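Local coordinates for protein rubisco operon transcriptional regulator (Synechocystis sp., PDB 5Y2W) that probably represses carbon-uptake genes as a LysR-type transcriptional regulator, its regulatory domain binding the signalling metabolite 2-phosphoglycolate, at residues D81-V86 against S160-V165. Residues are numbered along the deposited sequence; the frame is centred on the assembly and turned at random.
Sequences DNPLVV and SQHTLV. With PGA (2-phosphoglycolic acid), chain B.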
loop_
_atom_site.group_PDB
_atom_site.type_symbol
_atom_site.label_atom_id
_atom_site.label_comp_id
_atom_site.label_asym_id
_atom_site.label_seq_id
_atom_site.Cartn_x
_atom_site.Cartn_y
_atom_site.Cartn_z
ATOM N N ASP A 81 -16.000 -10.852 -6.757
ATOM C CA ASP A 81 -15.803 -9.996 -7.907
ATOM C C ASP A 81 -14.824 -8.887 -7.567
ATOM O O ASP A 81 -14.751 -8.448 -6.429
ATOM C CB ASP A 81 -17.112 -9.329 -8.299
ATOM C CG ASP A 81 -18.113 -10.320 -8.845
ATOM O OD1 ASP A 81 -17.718 -11.480 -9.077
ATOM O OD2 ASP A 81 -19.278 -9.928 -9.059
ATOM N N ASN A 82 -14.108 -8.443 -8.586
ATOM C CA ASN A 82 -13.160 -7.381 -8.444
ATOM C C ASN A 82 -13.363 -6.381 -9.580
ATOM O O ASN A 82 -12.541 -6.262 -10.489
ATOM C CB ASN A 82 -11.765 -7.968 -8.481
ATOM C CG ASN A 82 -10.701 -6.904 -8.290
ATOM O OD1 ASN A 82 -10.928 -5.853 -7.627
ATOM N ND2 ASN A 82 -9.550 -7.148 -8.881
ATOM N N PRO A 83 -14.465 -5.664 -9.534
ATOM C CA PRO A 83 -14.688 -4.723 -10.621
ATOM C C PRO A 83 -13.725 -3.514 -10.554
ATOM O O PRO A 83 -13.573 -2.902 -9.484
ATOM C CB PRO A 83 -16.107 -4.269 -10.399
ATOM C CG PRO A 83 -16.310 -4.355 -8.947
ATOM C CD PRO A 83 -15.405 -5.461 -8.435
ATOM N N LEU A 84 -13.079 -3.226 -11.688
ATOM C CA LEU A 84 -12.228 -2.051 -11.850
ATOM C C LEU A 84 -13.038 -0.880 -12.424
ATOM O O LEU A 84 -13.741 -1.020 -13.433
ATOM C CB LEU A 84 -11.119 -2.364 -12.819
ATOM C CG LEU A 84 -10.244 -3.581 -12.548
ATOM C CD1 LEU A 84 -9.044 -3.546 -13.495
ATOM C CD2 LEU A 84 -9.742 -3.693 -11.124
ATOM N N VAL A 85 -12.976 0.266 -11.787
ATOM C CA VAL A 85 -13.828 1.366 -12.209
ATOM C C VAL A 85 -13.015 2.630 -12.448
ATOM O O VAL A 85 -11.904 2.780 -11.922
ATOM C CB VAL A 85 -14.938 1.652 -11.159
ATOM C CG1 VAL A 85 -15.944 0.514 -11.072
ATOM C CG2 VAL A 85 -14.346 1.928 -9.770
ATOM N N VAL A 86 -13.630 3.553 -13.197
ATOM C CA VAL A 86 -13.074 4.874 -13.414
ATOM C C VAL A 86 -13.346 5.815 -12.230
ATOM O O VAL A 86 -14.481 6.071 -11.862
ATOM C CB VAL A 86 -13.570 5.492 -14.742
ATOM C CG1 VAL A 86 -12.970 6.865 -14.948
ATOM C CG2 VAL A 86 -13.178 4.598 -15.923
ATOM N N SER A 160 -9.399 -0.886 -8.747
ATOM C CA SER A 160 -10.380 -1.761 -8.103
ATOM C C SER A 160 -11.286 -0.974 -7.232
ATOM O O SER A 160 -10.836 -0.178 -6.409
ATOM C CB SER A 160 -9.703 -2.807 -7.213
ATOM O OG SER A 160 -10.701 -3.586 -6.599
ATOM N N GLN A 161 -12.564 -1.234 -7.379
ATOM C CA GLN A 161 -13.562 -0.702 -6.487
ATOM C C GLN A 161 -13.326 -1.044 -5.036
ATOM O O GLN A 161 -13.788 -0.317 -4.169
ATOM C CB GLN A 161 -14.910 -1.272 -6.863
ATOM C CG GLN A 161 -16.073 -0.425 -6.393
ATOM C CD GLN A 161 -17.255 -0.565 -7.302
ATOM O OE1 GLN A 161 -17.369 -1.536 -8.024
ATOM N NE2 GLN A 161 -18.142 0.390 -7.266
ATOM N N HIS A 162 -12.597 -2.138 -4.748
ATOM C CA HIS A 162 -12.269 -2.472 -3.350
ATOM C C HIS A 162 -11.391 -1.411 -2.722
ATOM O O HIS A 162 -11.309 -1.369 -1.508
ATOM C CB HIS A 162 -11.557 -3.819 -3.247
ATOM C CG HIS A 162 -12.405 -4.968 -3.712
ATOM N ND1 HIS A 162 -13.512 -5.389 -3.017
ATOM C CD2 HIS A 162 -12.338 -5.753 -4.813
ATOM C CE1 HIS A 162 -14.098 -6.380 -3.669
ATOM N NE2 HIS A 162 -13.406 -6.619 -4.766
ATOM N N THR A 163 -10.709 -0.575 -3.524
ATOM C CA THR A 163 -9.810 0.448 -2.925
ATOM C C THR A 163 -10.617 1.615 -2.341
ATOM O O THR A 163 -10.109 2.375 -1.513
ATOM C CB THR A 163 -8.813 1.044 -3.938
ATOM O OG1 THR A 163 -9.532 1.724 -4.956
ATOM C CG2 THR A 163 -7.886 -0.028 -4.567
ATOM N N LEU A 164 -11.859 1.764 -2.801
ATOM C CA LEU A 164 -12.776 2.808 -2.314
ATOM C C LEU A 164 -13.542 2.489 -1.012
ATOM O O LEU A 164 -14.372 3.264 -0.599
ATOM C CB LEU A 164 -13.804 3.131 -3.398
ATOM C CG LEU A 164 -13.254 3.593 -4.756
ATOM C CD1 LEU A 164 -14.396 3.625 -5.769
ATOM C CD2 LEU A 164 -12.521 4.938 -4.625
ATOM N N VAL A 165 -13.249 1.363 -0.382
ATOM C CA VAL A 165 -13.924 0.937 0.854
ATOM C C VAL A 165 -13.480 1.804 2.042
ATOM O O VAL A 165 -14.248 2.021 2.982
ATOM C CB VAL A 165 -13.668 -0.579 1.080
ATOM C CG1 VAL A 165 -14.225 -1.103 2.404
ATOM C CG2 VAL A 165 -14.204 -1.348 -0.125
HETATM P P PGA B . -2.326 -5.135 -9.288
HETATM O O1P PGA B . -3.634 -6.058 -9.071
HETATM O O2P PGA B . -1.831 -4.794 -7.922
HETATM O O3P PGA B . -2.841 -3.948 -10.119
HETATM O O4P PGA B . -1.331 -6.060 -9.884
HETATM C C2 PGA B . -4.776 -5.753 -8.300
HETATM C C1 PGA B . -6.076 -6.137 -8.996
HETATM O O1 PGA B . -7.181 -5.912 -8.410
HETATM O O2 PGA B . -5.994 -6.664 -10.124
#
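Gln161 and Ser160 meet Pro83, Leu84 and Val85 where two antiparallel strands of the LysR effector-binding domain, a periplasmic-binding-protein fold, come together at the 2-phosphoglycolate site. Leu84 and Ser160 form a non-hydrogen-bonded pair, CA atoms 4.2 Å apart; beyond it Gln161 N donates to Pro83 O at 2.9 Å, with an N-H...O angle of 174°, extending the pairing into the 3-10 turn 161-163. The Gln161 side chain crosses the proline at about a right angle, its OE1 3.1 Å from Pro83 CG. Val85 CG1 lies 3.9 Å from Gln161 OE1, and Val85 CG2 touches Leu164 CD1 lightly at 4.3 Å. Ser160 OG, anti to the backbone N (chi1 178°), donates to Asn82 OD1 over a very short 2.5 Å while accepting from His162 N, an ST turn. The His162 ring, stacked on Trp187, has Asn82 OD1 at its edge, and NE2 donates in plane to a lone pair of Asp81 O, 2.8 Å away. With alanine replacing His162, the Asp81 carbonyl would probably lose its donor, Trp187 its stacking partner and Asn82 OD1 its CD2 neighbour. Asn82 ND2, also bonded to Ser66 OG, supplies one of the ligand's several bonds, donating to carboxylate O1 at 2.7 Å.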